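Local coordinates for protein halogenase PltM (Pseudomonas fluorescens, PDB 6BZN) that halogenates phenolic compounds, accepting more than one halide, with FAD as its cofactor, at residues 336-340 / 341-345; 411-414 / 415-418; 431-434 / 435-439. All blocks are in the same frame, centred on the assembly; numbering follows the deposited sequence.

Contact 1 (336-340 / 341-345); sequences FCLLP and QATGF
The carbonyl oxygen of P340 is gripped by two backbone donors at once. G344 N lies 2.8 Å from P340 O with a nearly straight N-H...O angle of 175°, whereas T343 N reaches P340 O at 2.9 Å from above the carbonyl plane and more bent, at 140°. One residue back, the T343 hydroxyl gives its proton to the L339 carbonyl, OG1 to O 2.9 Å, again approaching from above the plane; T343 N adds only a weak bond to the same oxygen. The torsion of T343 turns OG1 back beside its own backbone N (chi1 -56°), at the strand end, where it also meets L338 CB at 3.3 Å and is bonded by N331 ND2. Apolar contact is confined to L338 and A342, L338 CB to A342 CB 4.0 Å. Helix 352-374 covers P340, and Y326 OH bonds Q341 O; both residues bind FAD in another structure of this protein, but no FAD is bound here. L339 holds the N-cap position, and G344 is the first residue to depart from the helical backbone conformation. Strand 336-338, at the edge of the parallel five-stranded sheet of the probably Rossmann-type FAD-binding fold, turns here into the short helix 340-343.

Contact 2 (411-414 / 415-418); sequences HLWN and VWHR
W413 meets W416 obliquely: its six-membered ring and the five-membered ring of W416 have centroids 5.2 Å apart and planes inclined at 55°. The touching atoms are W413 CZ3 and W416 CD1, 3.6 Å apart, with CZ3 arriving at the edge of the W416 ring. H417 CB comes in obliquely on the W413 indole, 3.9 Å from W413 NE1; the two rings themselves are nearly parallel but slid so far apart that they barely overlap. Together these three residues make an aromatic cluster one turn long, which F112 and F407 extend on the W413 side. W416 NE1 finds its polar partner in S403 OG on helix 383-406.

On another side of the same turns, V415 makes a CH-pi contact with H411. V415 CG2 stands over the imidazole face, 4.2 Å from its centroid, because that methyl lies beside the backbone N and is directed back along the helix.

The polar side centres on N414. Its backbone O accepts H417 ND1 at 2.8 Å, close to the imidazole plane, and also R418 NE, whose bond comes from above the carbonyl plane. The side-chain OD1 takes R418 NH2 at 2.8 Å (160° at the hydrogen) and, less straight, R418 NE at 3.2 Å. Both oxygens lie almost in the guanidinium plane, while the amide is turned 62° from it. R418 thus holds N414 side-on, its chain bent at chi2 to reach it.

Second partners come from the C-terminal segment: I514 O receives N414 ND2, and Y511 O and N516 O receive R418 NH1 and NH2. With uncharged acceptors throughout this set, the buried arginine is held by carbonyl oxygens, whose combined dipoles probably help to offset its charge.

Contact 3 (431-434 / 435-439); sequences LQKL and LHDLE
K433 and D437, one turn apart on the outer side of helix 410-441, face each other as a long salt bridge, NZ to OD2 3.6 Å. The lysine chain runs extended until its last torsion, which bends (chi4 -51°) and brings NZ round to face the carboxylate. D437 meets it because its CG lies beside the backbone N (chi1 -66°), which sets the carboxylate on the K433 side. A water completes the link: it donates to D437 OD1 at 2.9 Å and accepts a weak bond from K433 NZ at 3.3 Å. The two carboxylate oxygens are thereby divided between the ammonium and the water, and the length of the direct pair suggests a modest electrostatic contribution.

Backbone bonds show that this is regular alpha-helix with the i to i+4 pattern. L435 N reaches L431 O at 3.0 Å, and D437 N reaches K433 O at 2.9 Å with an angle of 167°; H436 N to Q432 O and L438 N to L434 O follow the same repeat.

Side-chain packing against neighbouring helices divides in two. L434 and L438 both rest on F447 of helix 444-452, and L434 also touches A450 and L451. L435 instead meets R75 and L76 of helix 68-81, where Q432 touches F72.

An aromatic meeting stands apart from these: the ring of H436 meets that of H440, a turn further along the helix.

Contacts 2 and 3 belong to the same long helix, 410-441, yet their centres are 31 Å apart and their nearest atoms about 17 Å apart, so they sample its two ends. Contact 1 lies on the opposite side of the chain's centre from contact 2, again with 31 Å between centres; its centre is 26 Å from that of contact 3. Helix 383-406 joins contacts 1 and 2, touching P340 and T343 in one and W413 and W416 in the other. The side chain of Q341 lies about 6 Å from a bound calcium ion, and that of L431 about 11 Å from that of L354; Q341 and L354 bind FAD in another structure of the protein, the cofactor being absent here.

Contact 1 (336-340 / 341-345)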
loop_
_atom_site.group_PDB
_atom_site.type_symbol
_atom_site.label_atom_id
_atom_site.label_comp_id
_atom_site.label_asym_id
_atom_site.label_seq_id
_atom_site.Cartn_x
_atom_site.Cartn_y
_atom_site.Cartn_z
ATOM N N PHE A 336 -12.335 -16.796 -12.087
ATOM C CA PHE A 336 -11.859 -16.154 -10.867
ATOM C C PHE A 336 -10.845 -15.067 -11.141
ATOM O O PHE A 336 -10.218 -15.018 -12.194
ATOM C CB PHE A 336 -11.255 -17.164 -9.887
ATOM C CG PHE A 336 -9.930 -17.724 -10.332
ATOM C CD1 PHE A 336 -8.741 -17.085 -10.007
ATOM C CD2 PHE A 336 -9.875 -18.883 -11.087
ATOM C CE1 PHE A 336 -7.515 -17.602 -10.407
ATOM C CE2 PHE A 336 -8.650 -19.403 -11.495
ATOM C CZ PHE A 336 -7.472 -18.757 -11.160
ATOM N N CYS A 337 -10.702 -14.201 -10.145
ATOM C CA CYS A 337 -9.602 -13.255 -10.082
ATOM C C CYS A 337 -9.214 -13.097 -8.620
ATOM O O CYS A 337 -10.087 -12.983 -7.743
ATOM C CB CYS A 337 -9.992 -11.908 -10.676
ATOM S SG CYS A 337 -8.763 -10.599 -10.390
ATOM N N LEU A 338 -7.907 -13.133 -8.370
ATOM C CA LEU A 338 -7.351 -12.771 -7.081
ATOM C C LEU A 338 -7.004 -11.296 -7.138
ATOM O O LEU A 338 -6.278 -10.859 -8.029
ATOM C CB LEU A 338 -6.076 -13.560 -6.777
ATOM C CG LEU A 338 -6.192 -14.997 -6.274
ATOM C CD1 LEU A 338 -7.157 -15.835 -7.070
ATOM C CD2 LEU A 338 -4.816 -15.635 -6.203
ATOM N N LEU A 339 -7.520 -10.532 -6.187
ATOM C CA LEU A 339 -7.075 -9.156 -6.037
ATOM C C LEU A 339 -5.643 -9.126 -5.475
ATOM O O LEU A 339 -5.102 -10.166 -5.065
ATOM C CB LEU A 339 -8.066 -8.368 -5.180
ATOM C CG LEU A 339 -9.394 -8.001 -5.840
ATOM C CD1 LEU A 339 -10.191 -7.153 -4.857
ATOM C CD2 LEU A 339 -9.242 -7.259 -7.155
ATOM N N PRO A 340 -4.996 -7.942 -5.484
ATOM C CA PRO A 340 -3.561 -7.929 -5.145
ATOM C C PRO A 340 -3.146 -8.524 -3.816
ATOM O O PRO A 340 -2.197 -9.294 -3.807
ATOM C CB PRO A 340 -3.206 -6.450 -5.225
ATOM C CG PRO A 340 -4.069 -5.989 -6.350
ATOM C CD PRO A 340 -5.393 -6.667 -6.104
ATOM N N GLN A 341 -3.837 -8.237 -2.716
ATOM C CA GLN A 341 -3.450 -8.850 -1.427
ATOM C C GLN A 341 -3.466 -10.384 -1.444
ATOM O O GLN A 341 -2.622 -11.024 -0.802
ATOM C CB GLN A 341 -4.343 -8.376 -0.281
ATOM C CG GLN A 341 -4.138 -6.945 0.138
ATOM C CD GLN A 341 -2.849 -6.719 0.926
ATOM O OE1 GLN A 341 -2.007 -5.916 0.520
ATOM N NE2 GLN A 341 -2.708 -7.395 2.074
ATOM N N ALA A 342 -4.431 -10.958 -2.158
ATOM C CA ALA A 342 -4.501 -12.400 -2.330
ATOM C C ALA A 342 -3.401 -12.943 -3.264
ATOM O O ALA A 342 -3.117 -14.135 -3.234
ATOM C CB ALA A 342 -5.874 -12.796 -2.839
ATOM N N THR A 343 -2.814 -12.076 -4.090
ATOM C CA THR A 343 -1.824 -12.446 -5.105
ATOM C C THR A 343 -0.398 -12.300 -4.631
ATOM O O THR A 343 0.427 -13.211 -4.800
ATOM C CB THR A 343 -1.988 -11.539 -6.352
ATOM O OG1 THR A 343 -3.333 -11.642 -6.821
ATOM C CG2 THR A 343 -1.063 -11.940 -7.462
ATOM N N GLY A 344 -0.089 -11.132 -4.073
ATOM C CA GLY A 344 1.260 -10.848 -3.648
ATOM C C GLY A 344 1.348 -9.697 -2.681
ATOM O O GLY A 344 0.522 -8.790 -2.724
ATOM N N PHE A 345 2.329 -9.756 -1.789
ATOM C CA PHE A 345 2.630 -8.648 -0.887
ATOM C C PHE A 345 4.119 -8.589 -0.638
ATOM O O PHE A 345 4.755 -9.618 -0.558
ATOM C CB PHE A 345 1.912 -8.814 0.445
ATOM C CG PHE A 345 2.035 -7.608 1.336
ATOM C CD1 PHE A 345 1.283 -6.475 1.073
ATOM C CD2 PHE A 345 2.901 -7.601 2.416
ATOM C CE1 PHE A 345 1.386 -5.349 1.884
ATOM C CE2 PHE A 345 3.003 -6.489 3.239
ATOM C CZ PHE A 345 2.236 -5.359 2.971
#

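Contact 2 (411-414 / 415-418)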
loop_
_atom_site.group_PDB
_atom_site.type_symbol
_atom_site.label_atom_id
_atom_site.label_comp_id
_atom_site.label_asym_id
_atom_site.label_seq_id
_atom_site.Cartn_x
_atom_site.Cartn_y
_atom_site.Cartn_z
ATOM N N HIS A 411 23.589 8.912 4.005
ATOM C CA HIS A 411 23.870 9.565 2.721
ATOM C C HIS A 411 23.355 8.705 1.556
ATOM O O HIS A 411 22.712 9.217 0.630
ATOM C CB HIS A 411 25.366 9.903 2.562
ATOM C CG HIS A 411 25.696 10.554 1.256
ATOM N ND1 HIS A 411 25.250 11.817 0.922
ATOM C CD2 HIS A 411 26.407 10.113 0.189
ATOM C CE1 HIS A 411 25.667 12.121 -0.296
ATOM N NE2 HIS A 411 26.363 11.102 -0.764
ATOM N N LEU A 412 23.588 7.399 1.630
ATOM C CA LEU A 412 23.087 6.467 0.620
ATOM C C LEU A 412 21.556 6.514 0.567
ATOM O O LEU A 412 20.972 6.621 -0.523
ATOM C CB LEU A 412 23.594 5.046 0.891
ATOM C CG LEU A 412 23.119 3.916 -0.032
ATOM C CD1 LEU A 412 23.418 4.216 -1.484
ATOM C CD2 LEU A 412 23.761 2.609 0.403
ATOM N N TRP A 413 20.914 6.482 1.736
ATOM C CA TRP A 413 19.457 6.600 1.783
ATOM C C TRP A 413 19.000 7.900 1.117
ATOM O O TRP A 413 18.070 7.905 0.312
ATOM C CB TRP A 413 18.886 6.510 3.200
ATOM C CG TRP A 413 17.435 6.698 3.145
ATOM C CD1 TRP A 413 16.739 7.840 3.424
ATOM C CD2 TRP A 413 16.484 5.757 2.663
ATOM N NE1 TRP A 413 15.406 7.647 3.169
ATOM C CE2 TRP A 413 15.223 6.374 2.704
ATOM C CE3 TRP A 413 16.575 4.436 2.213
ATOM C CZ2 TRP A 413 14.051 5.711 2.323
ATOM C CZ3 TRP A 413 15.419 3.775 1.835
ATOM C CH2 TRP A 413 14.169 4.416 1.885
ATOM N N ASN A 414 19.659 9.002 1.460
ATOM C CA ASN A 414 19.278 10.304 0.918
ATOM C C ASN A 414 19.319 10.275 -0.609
ATOM O O ASN A 414 18.351 10.680 -1.262
ATOM C CB ASN A 414 20.184 11.401 1.525
ATOM C CG ASN A 414 19.870 12.793 1.017
ATOM O OD1 ASN A 414 18.804 13.066 0.475
ATOM N ND2 ASN A 414 20.835 13.699 1.193
ATOM N N VAL A 415 20.403 9.750 -1.190
ATOM C CA VAL A 415 20.486 9.662 -2.645
ATOM C C VAL A 415 19.398 8.713 -3.179
ATOM O O VAL A 415 18.656 9.055 -4.105
ATOM C CB VAL A 415 21.878 9.211 -3.145
ATOM C CG1 VAL A 415 21.890 9.186 -4.654
ATOM C CG2 VAL A 415 22.973 10.175 -2.667
ATOM N N TRP A 416 19.307 7.533 -2.567
ATOM C CA TRP A 416 18.349 6.512 -3.010
ATOM C C TRP A 416 16.887 6.975 -3.005
ATOM O O TRP A 416 16.155 6.676 -3.952
ATOM C CB TRP A 416 18.498 5.209 -2.206
ATOM C CG TRP A 416 17.353 4.271 -2.431
ATOM C CD1 TRP A 416 16.306 4.062 -1.599
ATOM C CD2 TRP A 416 17.103 3.490 -3.598
ATOM N NE1 TRP A 416 15.442 3.142 -2.138
ATOM C CE2 TRP A 416 15.903 2.786 -3.379
ATOM C CE3 TRP A 416 17.791 3.293 -4.802
ATOM C CZ2 TRP A 416 15.374 1.903 -4.315
ATOM C CZ3 TRP A 416 17.270 2.405 -5.731
ATOM C CH2 TRP A 416 16.061 1.727 -5.480
ATOM N N HIS A 417 16.465 7.703 -1.976
ATOM C CA HIS A 417 15.044 8.055 -1.847
ATOM C C HIS A 417 14.533 8.885 -3.023
ATOM O O HIS A 417 13.356 8.828 -3.335
ATOM C CB HIS A 417 14.705 8.676 -0.482
ATOM C CG HIS A 417 14.594 10.168 -0.466
ATOM N ND1 HIS A 417 15.695 10.998 -0.468
ATOM C CD2 HIS A 417 13.513 10.980 -0.376
ATOM C CE1 HIS A 417 15.297 12.257 -0.409
ATOM N NE2 HIS A 417 13.977 12.273 -0.345
ATOM N N ARG A 418 15.434 9.597 -3.703
ATOM C CA ARG A 418 15.082 10.370 -4.896
ATOM C C ARG A 418 14.696 9.504 -6.084
ATOM O O ARG A 418 13.974 9.967 -6.951
ATOM C CB ARG A 418 16.234 11.313 -5.284
ATOM C CG ARG A 418 16.527 12.352 -4.211
ATOM C CD ARG A 418 18.014 12.492 -3.907
ATOM N NE ARG A 418 18.180 13.235 -2.662
ATOM C CZ ARG A 418 18.069 14.559 -2.525
ATOM N NH1 ARG A 418 17.859 15.355 -3.581
ATOM N NH2 ARG A 418 18.170 15.099 -1.320
#

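Contact 3 (431-434 / 435-439)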
loop_
_atom_site.group_PDB
_atom_site.type_symbol
_atom_site.label_atom_id
_atom_site.label_comp_id
_atom_site.label_asym_id
_atom_site.label_seq_id
_atom_site.Cartn_x
_atom_site.Cartn_y
_atom_site.Cartn_z
ATOM N N LEU A 431 -1.732 9.717 -13.080
ATOM C CA LEU A 431 -3.081 9.434 -12.575
ATOM C C LEU A 431 -3.916 10.719 -12.465
ATOM O O LEU A 431 -5.091 10.727 -12.800
ATOM C CB LEU A 431 -3.021 8.718 -11.227
ATOM C CG LEU A 431 -2.396 7.322 -11.206
ATOM C CD1 LEU A 431 -2.115 6.904 -9.762
ATOM C CD2 LEU A 431 -3.265 6.313 -11.929
ATOM N N GLN A 432 -3.298 11.806 -12.018
ATOM C CA GLN A 432 -3.993 13.091 -11.907
ATOM C C GLN A 432 -4.557 13.540 -13.260
ATOM O O GLN A 432 -5.677 14.033 -13.331
ATOM C CB GLN A 432 -3.034 14.154 -11.365
ATOM C CG GLN A 432 -3.661 15.519 -11.138
ATOM C CD GLN A 432 -2.740 16.446 -10.377
ATOM O OE1 GLN A 432 -1.514 16.365 -10.501
ATOM N NE2 GLN A 432 -3.321 17.327 -9.569
ATOM N N LYS A 433 -3.769 13.364 -14.314
ATOM C CA LYS A 433 -4.174 13.681 -15.697
ATOM C C LYS A 433 -5.338 12.810 -16.186
ATOM O O LYS A 433 -6.307 13.337 -16.768
ATOM C CB LYS A 433 -2.946 13.557 -16.620
ATOM C CG LYS A 433 -3.191 13.706 -18.118
ATOM C CD LYS A 433 -1.862 13.749 -18.888
ATOM C CE LYS A 433 -2.021 14.119 -20.361
ATOM N NZ LYS A 433 -3.042 13.303 -21.082
ATOM N N LEU A 434 -5.259 11.499 -15.932
ATOM C CA LEU A 434 -6.364 10.570 -16.247
ATOM C C LEU A 434 -7.670 11.004 -15.591
ATOM O O LEU A 434 -8.733 10.961 -16.223
ATOM C CB LEU A 434 -6.030 9.134 -15.812
ATOM C CG LEU A 434 -4.964 8.335 -16.554
ATOM C CD1 LEU A 434 -4.697 7.000 -15.866
ATOM C CD2 LEU A 434 -5.390 8.111 -17.993
ATOM N N LEU A 435 -7.587 11.414 -14.328
ATOM C CA LEU A 435 -8.749 11.871 -13.579
ATOM C C LEU A 435 -9.312 13.160 -14.181
ATOM O O LEU A 435 -10.518 13.266 -14.383
ATOM C CB LEU A 435 -8.393 12.106 -12.108
ATOM C CG LEU A 435 -9.497 12.596 -11.174
ATOM C CD1 LEU A 435 -10.631 11.588 -11.043
ATOM C CD2 LEU A 435 -8.901 12.893 -9.814
ATOM N N HIS A 436 -8.439 14.129 -14.444
ATOM C CA HIS A 436 -8.857 15.362 -15.105
ATOM C C HIS A 436 -9.609 15.096 -16.413
ATOM O O HIS A 436 -10.692 15.647 -16.611
ATOM C CB HIS A 436 -7.687 16.297 -15.377
ATOM C CG HIS A 436 -8.120 17.657 -15.825
ATOM N ND1 HIS A 436 -8.182 18.019 -17.153
ATOM C CD2 HIS A 436 -8.571 18.723 -15.122
ATOM C CE1 HIS A 436 -8.620 19.262 -17.248
ATOM N NE2 HIS A 436 -8.863 19.712 -16.030
ATOM N N ASP A 437 -9.064 14.232 -17.267
ATOM C CA ASP A 437 -9.713 13.878 -18.543
ATOM C C ASP A 437 -11.068 13.204 -18.330
ATOM O O ASP A 437 -12.048 13.538 -19.012
ATOM C CB ASP A 437 -8.804 12.986 -19.412
ATOM C CG ASP A 437 -7.546 13.703 -19.888
ATOM O OD1 ASP A 437 -7.496 14.948 -19.842
ATOM O OD2 ASP A 437 -6.588 13.027 -20.308
ATOM N N LEU A 438 -11.126 12.273 -17.374
ATOM C CA LEU A 438 -12.384 11.600 -17.043
ATOM C C LEU A 438 -13.433 12.560 -16.461
ATOM O O LEU A 438 -14.611 12.438 -16.791
ATOM C CB LEU A 438 -12.156 10.441 -16.060
ATOM C CG LEU A 438 -13.404 9.650 -15.645
ATOM C CD1 LEU A 438 -14.002 8.942 -16.845
ATOM C CD2 LEU A 438 -13.070 8.640 -14.554
ATOM N N GLU A 439 -13.017 13.465 -15.576
ATOM C CA GLU A 439 -13.958 14.391 -14.907
ATOM C C GLU A 439 -14.687 15.258 -15.930
ATOM O O GLU A 439 -15.907 15.411 -15.865
ATOM C CB GLU A 439 -13.266 15.273 -13.850
ATOM C CG GLU A 439 -13.193 14.639 -12.457
ATOM C CD GLU A 439 -12.333 15.406 -11.447
ATOM O OE1 GLU A 439 -11.469 16.225 -11.852
ATOM O OE2 GLU A 439 -12.508 15.167 -10.227
HETATM O O HOH W 1 -4.794 15.971 -20.176
#